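PDB 3QO8: serine--tRNA ligase, cytoplasmic from Candida albicans, which catalyses the two-step attachment of serine to tRNA(Ser), first activating the amino acid with ATP as Ser-AMP and then transferring it to the acceptor end. Local coordinates for residues 243-255 and 268-280. Sequence-based numbering, arbitrary orientation.
Sequences LIATSEQPISAYH and PVRYAGYSSCFRR. With SSA (5'-O-(N-(L-seryl)-sulfamoyl)adenosine), chain B.
Arg279 swings CG anti to its own carbonyl carbon (chi1 -56°) and runs extended from there to NE, which lays its guanidinium edge against Ala245 O. Arg279 NE and NH2 both donate to Ala245 O, each at 3.1 Å and from the same face of the carbonyl plane, while the oxygen stays close to the guanidinium plane. Held side-on in this way, Arg279 NH1 donates to O1S of the seryl-sulfamoyl adenosine at 2.8 Å and NH2 to its O9, and one guanidinium face lies against C8 of the adenine. Arginine suits the place because its flat group carries NE, NH1 and NH2, so one edge can hold Ala245 O while NH1 and NH2 also reach the ligand; this is the motif 2 arginine of class II synthetases. Thr246 turns OG1 anti to its backbone N (chi1 159°), where it caps Glu248 N and accepts from the ligand's amino nitrogen N10; N10 also donates to Glu248 OE1, and Lys300 also bonds Thr246 OG1.

Backbone pairing is brief: Phe278 N donates to Ile244 O at 2.9 Å, and a water bridges Leu243 O and Phe278 O. Leu243 CD1 rests over one face of the Phe278 ring, a fitting apolar lid. Further along, Gly273 has no side chain, so Ile251 CD1 can lie 3.4 Å from its CA. Ser247 and Ser275 are short, Ser247 CB lying 3.3 Å from Ser275 OG; a second water links their hydroxyls, and Ser275 OG donates to Ser276 O. At the far end His255 NE2 and Tyr271 OH share a 2.5 Å hydrogen bond, NE2 at the Tyr271 ring edge, and the rings meet rim to rim. Tyr254 CE2 sits beside the phenol, its OH bonded by Arg181 of the second subunit.

Helix 248-252 lies against strand 269-278 through Ile251, which meets Tyr271 and Gly273; in the catalytic sheet that strand runs parallel to 205-208 and antiparallel to 297-307.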
loop_
_atom_site.group_PDB
_atom_site.type_symbol
_atom_site.label_atom_id
_atom_site.label_comp_id
_atom_site.label_asym_id
_atom_site.label_seq_id
_atom_site.Cartn_x
_atom_site.Cartn_y
_atom_site.Cartn_z
ATOM N N LEU A 243 -1.582 -7.596 -4.006
ATOM C CA LEU A 243 -1.468 -6.150 -4.135
ATOM C C LEU A 243 -1.667 -5.754 -5.597
ATOM O O LEU A 243 -1.201 -6.453 -6.506
ATOM C CB LEU A 243 -0.096 -5.685 -3.648
ATOM C CG LEU A 243 0.077 -5.733 -2.125
ATOM C CD1 LEU A 243 1.512 -5.357 -1.769
ATOM C CD2 LEU A 243 -0.908 -4.781 -1.457
ATOM N N ILE A 244 -2.351 -4.641 -5.834
ATOM C CA ILE A 244 -2.639 -4.213 -7.200
ATOM C C ILE A 244 -1.426 -3.567 -7.861
ATOM O O ILE A 244 -0.616 -2.944 -7.182
ATOM C CB ILE A 244 -3.846 -3.242 -7.253
ATOM C CG1 ILE A 244 -3.500 -1.885 -6.619
ATOM C CG2 ILE A 244 -5.097 -3.908 -6.588
ATOM C CD1 ILE A 244 -4.630 -0.833 -6.702
ATOM N N ALA A 245 -1.306 -3.740 -9.183
ATOM C CA ALA A 245 -0.264 -3.103 -9.980
ATOM C C ALA A 245 -0.726 -1.746 -10.490
ATOM O O ALA A 245 0.082 -0.917 -10.907
ATOM C CB ALA A 245 0.129 -4.021 -11.178
ATOM N N THR A 246 -2.037 -1.516 -10.450
ATOM C CA THR A 246 -2.624 -0.293 -10.994
ATOM C C THR A 246 -4.080 -0.253 -10.565
ATOM O O THR A 246 -4.715 -1.302 -10.449
ATOM C CB THR A 246 -2.545 -0.256 -12.567
ATOM O OG1 THR A 246 -3.518 0.663 -13.079
ATOM C CG2 THR A 246 -2.830 -1.629 -13.160
ATOM N N SER A 247 -4.610 0.944 -10.322
ATOM C CA SER A 247 -6.017 1.056 -9.941
ATOM C C SER A 247 -6.961 0.550 -11.032
ATOM O O SER A 247 -8.145 0.311 -10.780
ATOM C CB SER A 247 -6.387 2.478 -9.484
ATOM O OG SER A 247 -6.197 3.438 -10.520
ATOM N N GLU A 248 -6.425 0.392 -12.242
ATOM C CA GLU A 248 -7.167 -0.208 -13.346
ATOM C C GLU A 248 -7.795 -1.525 -12.902
ATOM O O GLU A 248 -8.940 -1.829 -13.224
ATOM C CB GLU A 248 -6.237 -0.462 -14.539
ATOM C CG GLU A 248 -6.918 -1.107 -15.737
ATOM C CD GLU A 248 -5.948 -1.838 -16.679
ATOM O OE1 GLU A 248 -4.759 -1.438 -16.800
ATOM O OE2 GLU A 248 -6.391 -2.832 -17.297
ATOM N N GLN A 249 -7.030 -2.307 -12.156
ATOM C CA GLN A 249 -7.469 -3.638 -11.758
ATOM C C GLN A 249 -8.736 -3.623 -10.886
ATOM O O GLN A 249 -9.763 -4.181 -11.284
ATOM C CB GLN A 249 -6.310 -4.421 -11.143
ATOM C CG GLN A 249 -5.339 -4.906 -12.224
ATOM C CD GLN A 249 -3.921 -5.154 -11.717
ATOM O OE1 GLN A 249 -3.563 -4.783 -10.599
ATOM N NE2 GLN A 249 -3.106 -5.785 -12.552
ATOM N N PRO A 250 -8.688 -2.966 -9.711
ATOM C CA PRO A 250 -9.916 -2.984 -8.898
ATOM C C PRO A 250 -11.052 -2.143 -9.505
ATOM O O PRO A 250 -12.219 -2.499 -9.381
ATOM C CB PRO A 250 -9.465 -2.414 -7.531
ATOM C CG PRO A 250 -8.215 -1.596 -7.825
ATOM C CD PRO A 250 -7.551 -2.323 -9.023
ATOM N N ILE A 251 -10.718 -1.050 -10.175
ATOM C CA ILE A 251 -11.754 -0.204 -10.745
ATOM C C ILE A 251 -12.447 -0.907 -11.919
ATOM O O ILE A 251 -13.641 -0.729 -12.142
ATOM C CB ILE A 251 -11.192 1.189 -11.138
ATOM C CG1 ILE A 251 -10.707 1.918 -9.876
ATOM C CG2 ILE A 251 -12.256 1.996 -11.909
ATOM C CD1 ILE A 251 -10.070 3.311 -10.102
ATOM N N SER A 252 -11.712 -1.726 -12.668
ATOM C CA SER A 252 -12.345 -2.475 -13.750
ATOM C C SER A 252 -13.386 -3.440 -13.170
ATOM O O SER A 252 -14.401 -3.725 -13.802
ATOM C CB SER A 252 -11.315 -3.235 -14.605
ATOM O OG SER A 252 -10.795 -4.362 -13.914
ATOM N N ALA A 253 -13.141 -3.929 -11.954
ATOM C CA ALA A 253 -14.075 -4.864 -11.321
ATOM C C ALA A 253 -15.181 -4.156 -10.540
ATOM O O ALA A 253 -16.078 -4.807 -10.014
ATOM C CB ALA A 253 -13.332 -5.820 -10.408
ATOM N N TYR A 254 -15.102 -2.830 -10.455
ATOM C CA TYR A 254 -16.058 -2.026 -9.682
ATOM C C TYR A 254 -17.506 -2.322 -10.091
ATOM O O TYR A 254 -18.375 -2.504 -9.236
ATOM C CB TYR A 254 -15.738 -0.540 -9.874
ATOM C CG TYR A 254 -16.456 0.440 -8.958
ATOM C CD1 TYR A 254 -16.103 0.560 -7.614
ATOM C CD2 TYR A 254 -17.444 1.279 -9.449
ATOM C CE1 TYR A 254 -16.730 1.477 -6.781
ATOM C CE2 TYR A 254 -18.083 2.200 -8.624
ATOM C CZ TYR A 254 -17.714 2.294 -7.293
ATOM O OH TYR A 254 -18.350 3.196 -6.478
ATOM N N HIS A 255 -17.764 -2.370 -11.396
ATOM C CA HIS A 255 -19.117 -2.622 -11.901
ATOM C C HIS A 255 -19.328 -4.060 -12.367
ATOM O O HIS A 255 -20.272 -4.333 -13.109
ATOM C CB HIS A 255 -19.462 -1.663 -13.048
ATOM C CG HIS A 255 -19.608 -0.240 -12.620
ATOM N ND1 HIS A 255 -20.639 0.189 -11.809
ATOM C CD2 HIS A 255 -18.860 0.856 -12.890
ATOM C CE1 HIS A 255 -20.509 1.485 -11.586
ATOM N NE2 HIS A 255 -19.440 1.914 -12.232
ATOM N N PRO A 268 -21.263 7.608 -21.017
ATOM C CA PRO A 268 -20.102 6.951 -20.413
ATOM C C PRO A 268 -19.984 7.220 -18.921
ATOM O O PRO A 268 -20.472 8.235 -18.423
ATOM C CB PRO A 268 -18.924 7.625 -21.127
ATOM C CG PRO A 268 -19.420 9.006 -21.380
ATOM C CD PRO A 268 -20.877 8.812 -21.773
ATOM N N VAL A 269 -19.357 6.298 -18.207
ATOM C CA VAL A 269 -18.999 6.512 -16.811
ATOM C C VAL A 269 -17.480 6.682 -16.752
ATOM O O VAL A 269 -16.746 5.822 -17.233
ATOM C CB VAL A 269 -19.420 5.316 -15.943
ATOM C CG1 VAL A 269 -18.731 5.361 -14.610
ATOM C CG2 VAL A 269 -20.943 5.277 -15.776
ATOM N N ARG A 270 -17.018 7.786 -16.185
ATOM C CA ARG A 270 -15.593 8.089 -16.169
ATOM C C ARG A 270 -15.069 8.207 -14.739
ATOM O O ARG A 270 -15.593 8.994 -13.954
ATOM C CB ARG A 270 -15.346 9.394 -16.922
ATOM C CG ARG A 270 -15.883 9.389 -18.380
ATOM C CD ARG A 270 -15.420 10.631 -19.132
ATOM N NE ARG A 270 -15.713 10.575 -20.568
ATOM C CZ ARG A 270 -16.610 11.340 -21.179
ATOM N NH1 ARG A 270 -17.301 12.232 -20.480
ATOM N NH2 ARG A 270 -16.802 11.233 -22.493
ATOM N N TYR A 271 -14.043 7.425 -14.408
ATOM C CA TYR A 271 -13.440 7.469 -13.073
ATOM C C TYR A 271 -12.011 8.029 -13.110
ATOM O O TYR A 271 -11.205 7.649 -13.959
ATOM C CB TYR A 271 -13.415 6.086 -12.433
ATOM C CG TYR A 271 -14.796 5.558 -12.140
ATOM C CD1 TYR A 271 -15.608 6.180 -11.192
ATOM C CD2 TYR A 271 -15.302 4.468 -12.824
ATOM C CE1 TYR A 271 -16.907 5.707 -10.926
ATOM C CE2 TYR A 271 -16.583 3.992 -12.565
ATOM C CZ TYR A 271 -17.375 4.615 -11.614
ATOM O OH TYR A 271 -18.645 4.139 -11.369
ATOM N N ALA A 272 -11.735 8.946 -12.191
ATOM C CA ALA A 272 -10.387 9.396 -11.906
ATOM C C ALA A 272 -9.882 8.529 -10.757
ATOM O O ALA A 272 -10.105 8.837 -9.575
ATOM C CB ALA A 272 -10.405 10.863 -11.521
ATOM N N GLY A 273 -9.223 7.428 -11.109
ATOM C CA GLY A 273 -8.779 6.463 -10.121
ATOM C C GLY A 273 -7.523 6.935 -9.426
ATOM O O GLY A 273 -6.665 7.530 -10.050
ATOM N N TYR A 274 -7.422 6.684 -8.128
ATOM C CA TYR A 274 -6.193 6.985 -7.406
ATOM C C TYR A 274 -5.843 5.827 -6.491
ATOM O O TYR A 274 -6.701 5.321 -5.749
ATOM C CB TYR A 274 -6.317 8.278 -6.579
ATOM C CG TYR A 274 -5.224 8.373 -5.535
ATOM C CD1 TYR A 274 -3.882 8.411 -5.916
ATOM C CD2 TYR A 274 -5.516 8.366 -4.183
ATOM C CE1 TYR A 274 -2.871 8.462 -4.985
ATOM C CE2 TYR A 274 -4.491 8.436 -3.227
ATOM C CZ TYR A 274 -3.172 8.478 -3.641
ATOM O OH TYR A 274 -2.136 8.538 -2.731
ATOM N N SER A 275 -4.588 5.398 -6.542
ATOM C CA SER A 275 -4.127 4.374 -5.618
ATOM C C SER A 275 -2.618 4.371 -5.642
ATOM O O SER A 275 -2.006 4.907 -6.569
ATOM C CB SER A 275 -4.629 2.996 -6.057
ATOM O OG SER A 275 -3.921 2.552 -7.224
ATOM N N SER A 276 -2.017 3.764 -4.632
ATOM C CA SER A 276 -0.652 3.283 -4.780
ATOM C C SER A 276 -0.678 2.026 -5.657
ATOM O O SER A 276 -1.730 1.385 -5.805
ATOM C CB SER A 276 -0.017 3.000 -3.421
ATOM O OG SER A 276 0.280 4.232 -2.779
ATOM N N CYS A 277 0.475 1.704 -6.237
ATOM C CA CYS A 277 0.638 0.607 -7.189
ATOM C C CYS A 277 1.909 -0.132 -6.834
ATOM O O CYS A 277 2.917 0.490 -6.501
ATOM C CB CYS A 277 0.748 1.156 -8.622
ATOM S SG CYS A 277 -0.642 2.241 -9.074
ATOM N N PHE A 278 1.872 -1.458 -6.916
ATOM C CA PHE A 278 3.000 -2.280 -6.468
ATOM C C PHE A 278 3.390 -3.260 -7.558
ATOM O O PHE A 278 2.541 -3.992 -8.069
ATOM C CB PHE A 278 2.618 -3.017 -5.171
ATOM C CG PHE A 278 2.141 -2.086 -4.088
ATOM C CD1 PHE A 278 3.038 -1.526 -3.191
ATOM C CD2 PHE A 278 0.801 -1.724 -4.011
ATOM C CE1 PHE A 278 2.596 -0.629 -2.214
ATOM C CE2 PHE A 278 0.361 -0.837 -3.046
ATOM C CZ PHE A 278 1.256 -0.300 -2.143
ATOM N N ARG A 279 4.673 -3.264 -7.926
ATOM C CA ARG A 279 5.135 -4.124 -8.996
ATOM C C ARG A 279 6.477 -4.753 -8.654
ATOM O O ARG A 279 7.403 -4.066 -8.254
ATOM C CB ARG A 279 5.235 -3.322 -10.290
ATOM C CG ARG A 279 3.928 -2.657 -10.666
ATOM C CD ARG A 279 3.987 -2.042 -12.050
ATOM N NE ARG A 279 2.728 -1.377 -12.354
ATOM C CZ ARG A 279 2.346 -1.011 -13.575
ATOM N NH1 ARG A 279 3.131 -1.258 -14.632
ATOM N NH2 ARG A 279 1.168 -0.409 -13.736
ATOM N N ARG A 280 6.562 -6.070 -8.798
ATOM C CA ARG A 280 7.803 -6.792 -8.532
ATOM C C ARG A 280 8.906 -6.439 -9.526
ATOM O O ARG A 280 10.084 -6.524 -9.191
ATOM C CB ARG A 280 7.547 -8.302 -8.525
ATOM C CG ARG A 280 6.627 -8.757 -7.372
ATOM C CD ARG A 280 6.576 -10.281 -7.265
ATOM N NE ARG A 280 7.921 -10.843 -7.274
ATOM C CZ ARG A 280 8.328 -11.787 -8.121
ATOM N NH1 ARG A 280 7.483 -12.290 -9.015
ATOM N NH2 ARG A 280 9.576 -12.232 -8.068
HETATM N N10 SSA B . -3.610 0.961 -16.066
HETATM C CA SSA B . -2.648 1.208 -17.138
HETATM C CB SSA B . -2.685 2.681 -17.545
HETATM O OG SSA B . -2.129 3.507 -16.503
HETATM C C9 SSA B . -1.263 0.831 -16.696
HETATM O O9 SSA B . -1.029 0.486 -15.544
HETATM N N8 SSA B . -0.315 0.901 -17.625
HETATM S S1 SSA B . 1.249 0.838 -17.283
HETATM O O1S SSA B . 1.681 -0.461 -16.853
HETATM O O2S SSA B . 1.978 1.234 -18.443
HETATM O "O5'" SSA B . 1.576 1.866 -16.184
HETATM C "C5'" SSA B . 1.183 3.222 -16.310
HETATM C "C4'" SSA B . 2.371 4.128 -15.970
HETATM O "O4'" SSA B . 2.868 3.928 -14.641
HETATM C "C3'" SSA B . 3.580 3.908 -16.851
HETATM O "O3'" SSA B . 3.381 4.544 -18.123
HETATM C "C2'" SSA B . 4.673 4.555 -16.008
HETATM O "O2'" SSA B . 4.629 5.989 -16.145
HETATM C "C1'" SSA B . 4.260 4.210 -14.577
HETATM N N9 SSA B . 4.985 3.011 -14.109
HETATM C C8 SSA B . 4.831 1.750 -14.545
HETATM N N7 SSA B . 5.690 0.953 -13.874
HETATM C C5 SSA B . 6.371 1.732 -13.013
HETATM C C6 SSA B . 7.353 1.476 -12.075
HETATM N N6 SSA B . 7.796 0.210 -11.917
HETATM N N1 SSA B . 7.849 2.497 -11.338
HETATM C C2 SSA B . 7.398 3.745 -11.512
HETATM N N3 SSA B . 6.439 4.020 -12.405
HETATM C C4 SSA B . 5.927 3.029 -13.171
HETATM O O HOH W 1 1.488 -6.171 -6.812
HETATM O O HOH W 2 -3.698 4.038 -9.547
#